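Local coordinates for periplasmic binding protein (Veillonella parvula, PDB 4N01) that probably captures a small solute outside the cytoplasmic membrane and presents it to a transporter, as other periplasmic binding proteins do, at residues A102-K106 / V107-S111; F135-R138 / A139-D143; A197-Q200 / N201-D205; F222-E226 / G227-N231; I307-K310 / L311-T315. All coordinates share one frame; numbering follows the deposited sequence.

In the fold
Contacts 1 and 2 belong to the lobe built on the five-stranded parallel sheet, their centres about 22 Å apart. Contacts 3, 4 and 5 lie later in the chain, in the part that contains the four-stranded parallel sheet. Contacts 4 and 5, centres about 12 Å apart, touch: Thr229 OG1 lies 2.7 Å from Ile314 O, a hydrogen bond, and the Tyr228 ring packs on the chain of Ile314 and Thr315. Contact 3 sits about 21 Å from contact 5, centre to centre. A sodium ion lies about 4 Å from the side chain of Leu311 in contact 5, and a glycerol, probably from the crystallisation liquor, about 3 Å from the side chain of Arg138 in contact 2.

Contact 1. Residues A102-K106 / V107-S111; sequences AAYDK and VKVLS
Tyr104 and Val109 meet where a short helix gives way to the next strand, in the beta-alpha-beta unit formed by strand 86-90, helix 101-104 and strand 109-111. Their side chains lie aslant to each other. The phenol comes with its oxygen foremost: Tyr104 OH is 3.6 Å from Val109 CG2, and Tyr104 CZ stands a little further off at 4.2 Å from the same methyl. Tyr104 CG is anti to the backbone N (chi1 179°), which sends the ring along the course of the chain and on toward the strand. Val109 answers with the one methyl that lies beside its own backbone N, while CG1 is turned elsewhere. The ring also packs on Thr74 and Leu78 of helix 71-79, on Thr89 of strand 86-90, and on Lys92 and Ile96.

Between these two side chains the backbone folds through a type I beta turn from Tyr104 to Val107. Val107 N donates to Tyr104 O at 3.2 Å, nearly straight at 165°, and reaches that oxygen from above the carbonyl plane. The buried Val107 side chain lies against the helix end, its CG2 4.0 Å from Ala103 O, and packs inward on Met86 and Thr89 of strand 86-90. Lys106 instead runs out extended, away from the turn. A water then pins the turn from the opposite side of the Tyr104 carbonyl plane, giving one hydrogen to Tyr104 O at 3.0 Å and the other to Val107 O at 2.8 Å.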
loop_
_atom_site.group_PDB
_atom_site.type_symbol
_atom_site.label_atom_id
_atom_site.label_comp_id
_atom_site.label_asym_id
_atom_site.label_seq_id
_atom_site.Cartn_x
_atom_site.Cartn_y
_atom_site.Cartn_z
ATOM N N ALA A 102 16.368 -3.030 10.162
ATOM C CA ALA A 102 17.164 -2.623 11.312
ATOM C C ALA A 102 16.499 -1.502 12.111
ATOM O O ALA A 102 16.587 -1.497 13.342
ATOM C CB ALA A 102 18.575 -2.226 10.893
ATOM N N ALA A 103 15.850 -0.557 11.435
ATOM C CA ALA A 103 15.106 0.487 12.151
ATOM C C ALA A 103 13.853 -0.098 12.822
ATOM O O ALA A 103 13.523 0.261 13.953
ATOM C CB ALA A 103 14.738 1.653 11.217
ATOM N N TYR A 104 13.166 -1.002 12.120
ATOM C CA TYR A 104 11.996 -1.683 12.671
ATOM C C TYR A 104 12.309 -2.359 13.991
ATOM O O TYR A 104 11.487 -2.341 14.909
ATOM C CB TYR A 104 11.468 -2.733 11.687
ATOM C CG TYR A 104 10.265 -3.522 12.184
ATOM C CD1 TYR A 104 8.978 -3.008 12.079
ATOM C CD2 TYR A 104 10.420 -4.791 12.740
ATOM C CE1 TYR A 104 7.874 -3.735 12.519
ATOM C CE2 TYR A 104 9.328 -5.523 13.190
ATOM C CZ TYR A 104 8.058 -4.986 13.077
ATOM O OH TYR A 104 6.970 -5.709 13.513
ATOM N N ASP A 105 13.494 -2.968 14.077
ATOM C CA ASP A 105 13.904 -3.708 15.261
ATOM C C ASP A 105 14.090 -2.821 16.487
ATOM O O ASP A 105 14.289 -3.322 17.588
ATOM C CB ASP A 105 15.197 -4.495 14.992
ATOM C CG ASP A 105 14.973 -5.687 14.082
ATOM O OD1 ASP A 105 13.799 -6.015 13.809
ATOM O OD2 ASP A 105 15.972 -6.313 13.657
ATOM N N LYS A 106 14.039 -1.508 16.304
ATOM C CA LYS A 106 14.270 -0.595 17.420
ATOM C C LYS A 106 12.965 -0.170 18.091
ATOM O O LYS A 106 12.974 0.407 19.193
ATOM C CB LYS A 106 15.064 0.627 16.936
ATOM C CG LYS A 106 16.458 0.266 16.446
ATOM C CD LYS A 106 17.229 1.485 15.985
ATOM C CE LYS A 106 18.590 1.087 15.432
ATOM N NZ LYS A 106 19.344 2.243 14.860
ATOM N N VAL A 107 11.847 -0.467 17.432
ATOM C CA VAL A 107 10.536 -0.018 17.895
ATOM C C VAL A 107 9.729 -1.151 18.531
ATOM O O VAL A 107 9.657 -2.253 17.988
ATOM C CB VAL A 107 9.721 0.603 16.748
ATOM C CG1 VAL A 107 8.396 1.144 17.272
ATOM C CG2 VAL A 107 10.525 1.714 16.083
ATOM N N LYS A 108 9.133 -0.869 19.684
ATOM C CA LYS A 108 8.302 -1.834 20.401
ATOM C C LYS A 108 7.117 -2.315 19.549
ATOM O O LYS A 108 6.405 -1.508 18.943
ATOM C CB LYS A 108 7.785 -1.189 21.686
ATOM C CG LYS A 108 6.901 -2.074 22.560
ATOM C CD LYS A 108 6.493 -1.304 23.817
ATOM C CE LYS A 108 5.699 -2.162 24.788
ATOM N NZ LYS A 108 6.494 -3.299 25.327
ATOM N N VAL A 109 6.927 -3.630 19.490
ATOM C CA VAL A 109 5.778 -4.222 18.822
ATOM C C VAL A 109 4.640 -4.417 19.823
ATOM O O VAL A 109 4.792 -5.152 20.794
ATOM C CB VAL A 109 6.157 -5.571 18.197
ATOM C CG1 VAL A 109 4.924 -6.237 17.595
ATOM C CG2 VAL A 109 7.233 -5.359 17.129
ATOM N N LEU A 110 3.510 -3.748 19.599
ATOM C CA LEU A 110 2.412 -3.761 20.572
ATOM C C LEU A 110 1.555 -5.008 20.451
ATOM O O LEU A 110 1.015 -5.499 21.437
ATOM C CB LEU A 110 1.526 -2.517 20.409
ATOM C CG LEU A 110 2.219 -1.174 20.643
ATOM C CD1 LEU A 110 1.241 -0.020 20.484
ATOM C CD2 LEU A 110 2.880 -1.141 22.011
ATOM N N SER A 111 1.439 -5.513 19.227
ATOM C CA SER A 111 0.586 -6.654 18.934
ATOM C C SER A 111 0.880 -7.167 17.535
ATOM O O SER A 111 1.291 -6.399 16.663
ATOM C CB SER A 111 -0.887 -6.245 19.022
ATOM O OG SER A 111 -1.729 -7.308 18.610
HETATM O O HOH W 1 10.932 -4.477 16.960
#

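Contact 2. Residues F135-R138 / A139-D143; sequences FSKR and AIPAD
Phe135 and Ala142 face each other across a loop that folds back on itself just before a helix starts, and two backbone hydrogen bonds close it. Ala142 N donates to Phe135 O at 3.0 Å, a rather bent bond (136°). Further in, Ala139 N donates to Ser136 O at 3.1 Å, which closes a type I beta turn from Ser136 to Ala139.

Two CH...O contacts run alongside. Phe135 CA points its hydrogen at Ile140 O, 3.2 Å away, and Pro141 CA does the same to Phe135 O at 3.4 Å, so that this one carbonyl takes both a peptide N-H and a carbon-bound hydrogen. Pro141 holds the N-cap position, and its ring edges up to the turn, CD 3.7 Å from Ser136 O.

Side-chain polar groups tie the loop to its own start. Ser136 OG, placed between the backbone N and the carbonyl carbon (chi1 67°), accepts a weak bond from Arg138 N, as in an ST turn, and is also bonded to Asp133 O. Arg138 bends at chi3 and forms a salt bridge to Asp133 through NH1, and NH2 hydrogen-bonds a glycerol that probably came from the crystallisation liquor.

The apolar part is small: Phe135 CB is 4.0 Å from Ala142 CB. Both residues look the same way in the fold, onto Ile152 of strand 151-153, and the Phe135 ring adds Met145 of helix 142-147. On a different side Ile140 packs on Tyr117 and Phe120 of helix 117-121, so the loop that follows strand 127-129 is held between that helix and edge strand 151-153.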
loop_
_atom_site.group_PDB
_atom_site.type_symbol
_atom_site.label_atom_id
_atom_site.label_comp_id
_atom_site.label_asym_id
_atom_site.label_seq_id
_atom_site.Cartn_x
_atom_site.Cartn_y
_atom_site.Cartn_z
ATOM N N PHE A 135 -8.972 2.414 13.229
ATOM C CA PHE A 135 -9.610 3.360 14.140
ATOM C C PHE A 135 -11.110 3.137 14.195
ATOM O O PHE A 135 -11.867 4.002 14.634
ATOM C CB PHE A 135 -9.243 4.784 13.724
ATOM C CG PHE A 135 -7.755 4.997 13.636
ATOM C CD1 PHE A 135 -6.999 5.148 14.794
ATOM C CD2 PHE A 135 -7.105 4.994 12.407
ATOM C CE1 PHE A 135 -5.624 5.317 14.730
ATOM C CE2 PHE A 135 -5.719 5.169 12.332
ATOM C CZ PHE A 135 -4.980 5.327 13.501
ATOM N N SER A 136 -11.516 1.948 13.761
ATOM C CA SER A 136 -12.917 1.537 13.769
ATOM C C SER A 136 -13.227 0.718 15.016
ATOM O O SER A 136 -12.361 0.524 15.871
ATOM C CB SER A 136 -13.231 0.710 12.523
ATOM O OG SER A 136 -12.541 -0.527 12.543
ATOM N N LYS A 137 -14.455 0.220 15.111
ATOM C CA LYS A 137 -14.863 -0.588 16.255
ATOM C C LYS A 137 -14.254 -1.990 16.227
ATOM O O LYS A 137 -14.310 -2.719 17.215
ATOM C CB LYS A 137 -16.388 -0.659 16.334
ATOM C CG LYS A 137 -17.044 0.696 16.555
ATOM C CD LYS A 137 -18.546 0.559 16.754
ATOM C CE LYS A 137 -19.193 1.903 17.054
ATOM N NZ LYS A 137 -20.642 1.758 17.380
ATOM N N ARG A 138 -13.669 -2.357 15.093
ATOM C CA ARG A 138 -12.949 -3.620 14.967
ATOM C C ARG A 138 -11.606 -3.562 15.686
ATOM O O ARG A 138 -10.976 -4.594 15.933
ATOM C CB ARG A 138 -12.705 -3.942 13.492
ATOM C CG ARG A 138 -13.953 -4.272 12.697
ATOM C CD ARG A 138 -13.576 -4.672 11.281
ATOM N NE ARG A 138 -12.511 -5.673 11.275
ATOM C CZ ARG A 138 -11.476 -5.661 10.440
ATOM N NH1 ARG A 138 -11.366 -4.696 9.534
ATOM N NH2 ARG A 138 -10.551 -6.612 10.508
ATOM N N ALA A 139 -11.165 -2.347 16.003
ATOM C CA ALA A 139 -9.876 -2.139 16.653
ATOM C C ALA A 139 -10.032 -1.180 17.833
ATOM O O ALA A 139 -10.622 -1.532 18.855
ATOM C CB ALA A 139 -8.849 -1.620 15.646
ATOM N N ILE A 140 -9.512 0.034 17.697
ATOM C CA ILE A 140 -9.713 1.046 18.729
ATOM C C ILE A 140 -10.381 2.273 18.129
ATOM O O ILE A 140 -9.749 3.008 17.364
ATOM C CB ILE A 140 -8.384 1.468 19.369
ATOM C CG1 ILE A 140 -7.615 0.234 19.835
ATOM C CG2 ILE A 140 -8.629 2.422 20.536
ATOM C CD1 ILE A 140 -6.319 0.571 20.514
ATOM N N PRO A 141 -11.664 2.495 18.471
ATOM C CA PRO A 141 -12.433 3.618 17.921
ATOM C C PRO A 141 -11.716 4.947 18.130
ATOM O O PRO A 141 -11.198 5.218 19.220
ATOM C CB PRO A 141 -13.733 3.583 18.731
ATOM C CG PRO A 141 -13.881 2.141 19.125
ATOM C CD PRO A 141 -12.471 1.682 19.401
ATOM N N ALA A 142 -11.679 5.749 17.072
ATOM C CA ALA A 142 -10.963 7.014 17.071
ATOM C C ALA A 142 -11.392 7.932 18.205
ATOM O O ALA A 142 -10.555 8.595 18.808
ATOM C CB ALA A 142 -11.143 7.709 15.729
ATOM N N ASP A 143 -12.690 7.969 18.491
ATOM C CA ASP A 143 -13.214 8.860 19.523
ATOM C C ASP A 143 -12.594 8.590 20.900
ATOM O O ASP A 143 -12.444 9.509 21.708
ATOM C CB ASP A 143 -14.746 8.767 19.597
ATOM C CG ASP A 143 -15.225 7.459 20.203
ATOM O OD1 ASP A 143 -15.448 7.414 21.433
ATOM O OD2 ASP A 143 -15.376 6.472 19.454
#

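Contact 3. Residues A197-Q200 / N201-D205; sequences AAIQ and NKLKD
Asn201 lays one face of its side-chain amide against Ala197 O, one turn earlier: the oxygen stands over that face, 3.4 Å from Asn201 CG. Asn201 ND2 is about as near, but the angle is poor and no bond joins them. The oxygen is spoken for by the backbone, since Asn201 N donates to Ala197 O at 2.9 Å. The other flat group, the Gln200 amide, takes no part in the turn. Its chain runs on extended, and NE2 turns aside to bond Leu235 O.

This is the last stretch of helix 182-203, and the bonding slackens toward its end. Lys202 N to Ala198 O is weak, at 3.4 Å, and so is Leu203 N to Ile199 O. Leu203 N is held more closely by Gln200 O, at 3.0 Å, which is the tighter i to i+3 spacing of a 3-10 turn. Lys202 bends at chi2 (-69°) and again at chi4, which brings NZ within a weak bond of a water that also gives a hydrogen to Ala198 O.

On the buried side Ile199 and Leu203 lie side by side and point the same way, Ile199 CG2 against Leu203 CD1 at 3.9 Å. Leu203 CG also rests on Ile199 O, 3.3 Å away. Both side chains bear on Ala328 of helix 320-332 and on Ile236, and Leu203 reaches His332 and Ile334 as well.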
loop_
_atom_site.group_PDB
_atom_site.type_symbol
_atom_site.label_atom_id
_atom_site.label_comp_id
_atom_site.label_asym_id
_atom_site.label_seq_id
_atom_site.Cartn_x
_atom_site.Cartn_y
_atom_site.Cartn_z
ATOM N N ALA A 197 11.223 8.395 -13.579
ATOM C CA ALA A 197 11.506 8.964 -14.890
ATOM C C ALA A 197 12.420 8.040 -15.697
ATOM O O ALA A 197 12.284 7.929 -16.923
ATOM C CB ALA A 197 12.142 10.326 -14.744
ATOM N N ALA A 198 13.355 7.382 -15.021
ATOM C CA ALA A 198 14.256 6.461 -15.708
ATOM C C ALA A 198 13.487 5.261 -16.252
ATOM O O ALA A 198 13.735 4.807 -17.378
ATOM C CB ALA A 198 15.371 6.009 -14.785
ATOM N N ILE A 199 12.539 4.752 -15.470
ATOM C CA ILE A 199 11.692 3.663 -15.951
ATOM C C ILE A 199 10.859 4.101 -17.151
ATOM O O ILE A 199 10.818 3.423 -18.182
ATOM C CB ILE A 199 10.724 3.174 -14.860
ATOM C CG1 ILE A 199 11.506 2.660 -13.648
ATOM C CG2 ILE A 199 9.801 2.080 -15.414
ATOM C CD1 ILE A 199 10.668 2.619 -12.392
ATOM N N GLN A 200 10.191 5.241 -17.023
ATOM C CA GLN A 200 9.287 5.698 -18.069
ATOM C C GLN A 200 10.015 6.021 -19.375
ATOM O O GLN A 200 9.474 5.808 -20.461
ATOM C CB GLN A 200 8.449 6.885 -17.558
ATOM C CG GLN A 200 7.519 6.502 -16.404
ATOM C CD GLN A 200 6.564 7.610 -16.023
ATOM O OE1 GLN A 200 6.965 8.763 -15.863
ATOM N NE2 GLN A 200 5.285 7.268 -15.888
ATOM N N ASN A 201 11.247 6.519 -19.277
ATOM C CA ASN A 201 12.048 6.773 -20.475
ATOM C C ASN A 201 12.350 5.507 -21.270
ATOM O O ASN A 201 12.351 5.530 -22.497
ATOM C CB ASN A 201 13.346 7.520 -20.133
ATOM C CG ASN A 201 13.146 9.022 -20.060
ATOM O OD1 ASN A 201 12.267 9.571 -20.728
ATOM N ND2 ASN A 201 13.956 9.698 -19.246
ATOM N N LYS A 202 12.597 4.402 -20.568
ATOM C CA LYS A 202 12.777 3.103 -21.221
ATOM C C LYS A 202 11.489 2.572 -21.857
ATOM O O LYS A 202 11.541 1.736 -22.751
ATOM C CB LYS A 202 13.290 2.066 -20.213
ATOM C CG LYS A 202 14.779 2.129 -19.909
ATOM C CD LYS A 202 15.609 1.701 -21.110
ATOM C CE LYS A 202 17.073 1.492 -20.737
ATOM N NZ LYS A 202 17.675 2.685 -20.087
ATOM N N LEU A 203 10.338 3.041 -21.384
ATOM C CA LEU A 203 9.054 2.517 -21.846
ATOM C C LEU A 203 8.449 3.334 -22.974
ATOM O O LEU A 203 7.438 2.936 -23.552
ATOM C CB LEU A 203 8.050 2.462 -20.698
ATOM C CG LEU A 203 8.447 1.531 -19.558
ATOM C CD1 LEU A 203 7.389 1.543 -18.474
ATOM C CD2 LEU A 203 8.626 0.122 -20.121
ATOM N N LYS A 204 9.062 4.474 -23.276
ATOM C CA LYS A 204 8.563 5.338 -24.337
ATOM C C LYS A 204 8.428 4.538 -25.635
ATOM O O LYS A 204 9.363 3.844 -26.041
ATOM C CB LYS A 204 9.497 6.535 -24.545
ATOM C CG LYS A 204 8.764 7.814 -24.928
ATOM C CD LYS A 204 9.488 8.561 -26.044
ATOM C CE LYS A 204 8.843 9.910 -26.324
ATOM N NZ LYS A 204 9.793 10.841 -26.993
ATOM N N ASP A 205 7.245 4.593 -26.240
ATOM C CA ASP A 205 7.003 3.974 -27.549
ATOM C C ASP A 205 6.998 2.439 -27.547
ATOM O O ASP A 205 7.053 1.817 -28.609
ATOM C CB ASP A 205 7.986 4.499 -28.602
ATOM C CG ASP A 205 7.890 5.998 -28.795
ATOM O OD1 ASP A 205 6.761 6.535 -28.771
ATOM O OD2 ASP A 205 8.949 6.642 -28.972
HETATM O O HOH W 2 16.210 5.188 -18.613
#

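Contact 4. Residues F222-E226 / G227-N231; sequences FTAFE and GYTTN
Thr230 reaches back from the first turn of helix 228-234 and bonds the chain that leads into it: OG1 donates to Phe225 O at 2.7 Å, from above the carbonyl plane. With OG1 beside its own backbone N (chi1 -70°), the hydroxyl is turned toward the incoming strand end. Thr230 OG1 is also hydrogen-bonded to Asn240 ND2, so the hydroxyl is gripped twice.

Glu226 and Gly227 form the corner between strand 221-224 and the helix. Gly227 has a positive phi (98°), a backbone shape in which a CB would run into Glu226 O, and it takes the N-cap position, its carbonyl accepting from Asn231 N at 2.9 Å. The Glu226 chain bends at chi2 so that its carboxylate folds back over the corner. A water bridges the two residues, donating to Glu226 OE1 at 2.8 Å and accepting from Gly227 N at 2.7 Å.

Glu226 OE1 also meets Ser243 OG, and OE2 takes Gly244 N. With donors at both oxygens and the start of a helix close by, the carboxylate is probably ionised and fixed in its rotation, while the Thr230 hydroxyl gives the carbonyl of the buried Phe225 a hydrogen-bond donor.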
loop_
_atom_site.group_PDB
_atom_site.type_symbol
_atom_site.label_atom_id
_atom_site.label_comp_id
_atom_site.label_asym_id
_atom_site.label_seq_id
_atom_site.Cartn_x
_atom_site.Cartn_y
_atom_site.Cartn_z
ATOM N N PHE A 222 -11.106 -12.245 -6.338
ATOM C CA PHE A 222 -11.090 -10.972 -5.627
ATOM C C PHE A 222 -10.000 -10.154 -6.287
ATOM O O PHE A 222 -8.860 -10.621 -6.426
ATOM C CB PHE A 222 -10.755 -11.233 -4.158
ATOM C CG PHE A 222 -11.010 -10.065 -3.243
ATOM C CD1 PHE A 222 -12.306 -9.696 -2.904
ATOM C CD2 PHE A 222 -9.948 -9.362 -2.687
ATOM C CE1 PHE A 222 -12.542 -8.631 -2.039
ATOM C CE2 PHE A 222 -10.172 -8.291 -1.826
ATOM C CZ PHE A 222 -11.470 -7.925 -1.502
ATOM N N THR A 223 -10.334 -8.935 -6.697
ATOM C CA THR A 223 -9.447 -8.182 -7.574
ATOM C C THR A 223 -9.495 -6.670 -7.331
ATOM O O THR A 223 -10.319 -6.180 -6.559
ATOM C CB THR A 223 -9.788 -8.487 -9.035
ATOM O OG1 THR A 223 -8.815 -7.893 -9.901
ATOM C CG2 THR A 223 -11.168 -7.947 -9.378
ATOM N N ALA A 224 -8.591 -5.931 -7.972
ATOM C CA ALA A 224 -8.563 -4.480 -7.807
ATOM C C ALA A 224 -9.322 -3.801 -8.945
ATOM O O ALA A 224 -9.237 -4.222 -10.110
ATOM C CB ALA A 224 -7.118 -3.976 -7.744
ATOM N N PHE A 225 -10.069 -2.752 -8.616
ATOM C CA PHE A 225 -10.858 -2.040 -9.626
ATOM C C PHE A 225 -10.333 -0.631 -9.862
ATOM O O PHE A 225 -9.700 -0.360 -10.885
ATOM C CB PHE A 225 -12.359 -2.028 -9.259
ATOM C CG PHE A 225 -13.032 -3.379 -9.417
ATOM C CD1 PHE A 225 -13.781 -3.676 -10.553
ATOM C CD2 PHE A 225 -12.908 -4.354 -8.431
ATOM C CE1 PHE A 225 -14.413 -4.927 -10.700
ATOM C CE2 PHE A 225 -13.524 -5.601 -8.576
ATOM C CZ PHE A 225 -14.269 -5.887 -9.715
ATOM N N GLU A 226 -10.595 0.264 -8.921
ATOM C CA GLU A 226 -10.192 1.658 -9.091
ATOM C C GLU A 226 -9.242 2.079 -7.983
ATOM O O GLU A 226 -9.085 1.373 -6.991
ATOM C CB GLU A 226 -11.422 2.588 -9.104
ATOM C CG GLU A 226 -12.456 2.273 -10.207
ATOM C CD GLU A 226 -11.913 2.361 -11.633
ATOM O OE1 GLU A 226 -10.802 2.907 -11.841
ATOM O OE2 GLU A 226 -12.607 1.888 -12.570
ATOM N N GLY A 227 -8.592 3.226 -8.153
ATOM C CA GLY A 227 -7.769 3.757 -7.086
ATOM C C GLY A 227 -6.294 3.446 -7.224
ATOM O O GLY A 227 -5.779 3.232 -8.323
ATOM N N TYR A 228 -5.615 3.399 -6.088
ATOM C CA TYR A 228 -4.160 3.403 -6.064
ATOM C C TYR A 228 -3.499 2.356 -6.966
ATOM O O TYR A 228 -2.630 2.689 -7.786
ATOM C CB TYR A 228 -3.666 3.261 -4.622
ATOM C CG TYR A 228 -2.201 3.538 -4.473
ATOM C CD1 TYR A 228 -1.741 4.840 -4.335
ATOM C CD2 TYR A 228 -1.276 2.502 -4.477
ATOM C CE1 TYR A 228 -0.393 5.107 -4.192
ATOM C CE2 TYR A 228 0.077 2.756 -4.329
ATOM C CZ TYR A 228 0.506 4.060 -4.186
ATOM O OH TYR A 228 1.846 4.322 -4.047
ATOM N N THR A 229 -3.895 1.093 -6.827
ATOM C CA THR A 229 -3.230 0.021 -7.564
ATOM C C THR A 229 -3.368 0.246 -9.070
ATOM O O THR A 229 -2.406 0.095 -9.832
ATOM C CB THR A 229 -3.816 -1.357 -7.201
ATOM O OG1 THR A 229 -3.571 -1.632 -5.812
ATOM C CG2 THR A 229 -3.175 -2.453 -8.053
ATOM N N THR A 230 -4.563 0.624 -9.498
ATOM C CA THR A 230 -4.805 0.899 -10.907
ATOM C C THR A 230 -3.965 2.074 -11.383
ATOM O O THR A 230 -3.337 2.020 -12.444
ATOM C CB THR A 230 -6.289 1.215 -11.114
ATOM O OG1 THR A 230 -7.038 0.010 -10.918
ATOM C CG2 THR A 230 -6.538 1.754 -12.518
ATOM N N ASN A 231 -3.944 3.142 -10.594
ATOM C CA ASN A 231 -3.241 4.353 -11.001
ATOM C C ASN A 231 -1.723 4.224 -11.082
ATOM O O ASN A 231 -1.106 4.804 -11.969
ATOM C CB ASN A 231 -3.646 5.515 -10.103
ATOM C CG ASN A 231 -5.066 5.930 -10.344
ATOM O OD1 ASN A 231 -5.564 5.814 -11.472
ATOM N ND2 ASN A 231 -5.745 6.395 -9.301
HETATM O O HOH W 3 -8.700 4.307 -10.672
#

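Contact 5. Residues I307-K310 / L311-T315; sequences IRVK and LSEIT
Glu313 curls back over Lys310 at the change from strand 306-309 to a short helical turn. Its CB starts close, 3.2 Å from Lys310 O, the same oxygen that Glu313 N bonds at 2.9 Å. CG is further from it, at 3.9 Å. The chain then runs extended (chi2 174°), carrying CD past the carbonyl to 3.8 Å from Lys310 N. At the tip OE1 takes that N-H at 2.9 Å, almost straight (166°), from above the carboxylate plane, and it touches Val309 CA at 3.4 Å. Glu313 and Lys310 therefore bond each other twice, and a glutamate returning to the backbone N-H three residues earlier resembles half of a capping box. OE2 goes to Arg326 in a salt bridge, which should favour the charged carboxylate.

Val309 CG2 packs on Ile314 CD1 at 4.0 Å, the side chains nearly at right angles. Within the helical turn, Leu311 O accepts from Ile314 N and Thr315 OG1 on opposite faces of its plane.

Strand 306-309 is an edge strand of the four-stranded parallel sheet, next to strand 266-270, whose Ile268 meets Val309. Helix 320-332 supplies Arg326 and Ala323 beside Glu313, and Trp251 of strand 251-253 lies against Leu311 and Ile314.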
loop_
_atom_site.group_PDB
_atom_site.type_symbol
_atom_site.label_atom_id
_atom_site.label_comp_id
_atom_site.label_asym_id
_atom_site.label_seq_id
_atom_site.Cartn_x
_atom_site.Cartn_y
_atom_site.Cartn_z
ATOM N N ILE A 307 2.803 -12.906 -12.896
ATOM C CA ILE A 307 3.743 -11.994 -12.252
ATOM C C ILE A 307 3.468 -11.897 -10.754
ATOM O O ILE A 307 2.337 -11.674 -10.327
ATOM C CB ILE A 307 3.639 -10.605 -12.878
ATOM C CG1 ILE A 307 4.090 -10.681 -14.336
ATOM C CG2 ILE A 307 4.500 -9.595 -12.128
ATOM C CD1 ILE A 307 3.981 -9.397 -15.036
ATOM N N ARG A 308 4.512 -12.082 -9.961
ATOM C CA ARG A 308 4.380 -12.144 -8.503
ATOM C C ARG A 308 4.553 -10.773 -7.875
ATOM O O ARG A 308 5.504 -10.062 -8.204
ATOM C CB ARG A 308 5.457 -13.075 -7.956
ATOM C CG ARG A 308 5.423 -13.295 -6.452
ATOM C CD ARG A 308 6.594 -14.159 -6.049
ATOM N NE ARG A 308 6.564 -14.515 -4.632
ATOM C CZ ARG A 308 7.011 -13.727 -3.664
ATOM N NH1 ARG A 308 7.503 -12.534 -3.972
ATOM N NH2 ARG A 308 6.964 -14.124 -2.396
ATOM N N VAL A 309 3.652 -10.391 -6.973
ATOM C CA VAL A 309 3.874 -9.186 -6.165
ATOM C C VAL A 309 3.500 -9.448 -4.724
ATOM O O VAL A 309 2.777 -10.400 -4.427
ATOM C CB VAL A 309 3.019 -7.981 -6.638
ATOM C CG1 VAL A 309 3.376 -7.573 -8.064
ATOM C CG2 VAL A 309 1.513 -8.288 -6.501
ATOM N N LYS A 310 3.996 -8.600 -3.830
ATOM C CA LYS A 310 3.454 -8.515 -2.484
ATOM C C LYS A 310 2.439 -7.389 -2.491
ATOM O O LYS A 310 2.602 -6.407 -3.220
ATOM C CB LYS A 310 4.550 -8.192 -1.474
ATOM C CG LYS A 310 5.673 -9.219 -1.444
ATOM C CD LYS A 310 5.157 -10.578 -1.003
ATOM C CE LYS A 310 4.810 -10.556 0.479
ATOM N NZ LYS A 310 4.291 -11.886 0.956
ATOM N N LEU A 311 1.400 -7.522 -1.675
ATOM C CA LEU A 311 0.362 -6.493 -1.597
ATOM C C LEU A 311 0.963 -5.141 -1.189
ATOM O O LEU A 311 0.495 -4.094 -1.637
ATOM C CB LEU A 311 -0.708 -6.924 -0.595
ATOM C CG LEU A 311 -1.982 -6.086 -0.536
ATOM C CD1 LEU A 311 -2.753 -6.222 -1.837
ATOM C CD2 LEU A 311 -2.832 -6.505 0.660
ATOM N N SER A 312 2.000 -5.173 -0.358
ATOM C CA SER A 312 2.678 -3.955 0.095
ATOM C C SER A 312 3.299 -3.159 -1.054
ATOM O O SER A 312 3.537 -1.954 -0.923
ATOM C CB SER A 312 3.767 -4.303 1.097
ATOM O OG SER A 312 4.790 -5.053 0.463
ATOM N N GLU A 313 3.567 -3.840 -2.168
ATOM C CA GLU A 313 4.215 -3.230 -3.324
ATOM C C GLU A 313 3.256 -2.458 -4.202
ATOM O O GLU A 313 3.668 -1.544 -4.920
ATOM C CB GLU A 313 4.890 -4.320 -4.175
ATOM C CG GLU A 313 6.160 -4.882 -3.539
ATOM C CD GLU A 313 6.747 -6.047 -4.318
ATOM O OE1 GLU A 313 5.977 -6.805 -4.958
ATOM O OE2 GLU A 313 7.987 -6.205 -4.301
ATOM N N ILE A 314 1.981 -2.830 -4.158
ATOM C CA ILE A 314 0.977 -2.207 -5.033
ATOM C C ILE A 314 -0.080 -1.417 -4.274
ATOM O O ILE A 314 -1.085 -0.993 -4.848
ATOM C CB ILE A 314 0.281 -3.244 -5.965
ATOM C CG1 ILE A 314 -0.304 -4.403 -5.147
ATOM C CG2 ILE A 314 1.252 -3.748 -7.013
ATOM C CD1 ILE A 314 -1.193 -5.341 -5.961
ATOM N N THR A 315 0.151 -1.232 -2.976
ATOM C CA THR A 315 -0.700 -0.395 -2.143
ATOM C C THR A 315 0.188 0.700 -1.523
ATOM O O THR A 315 1.421 0.600 -1.583
ATOM C CB THR A 315 -1.420 -1.228 -1.072
ATOM O OG1 THR A 315 -0.446 -1.947 -0.313
ATOM C CG2 THR A 315 -2.388 -2.206 -1.739
#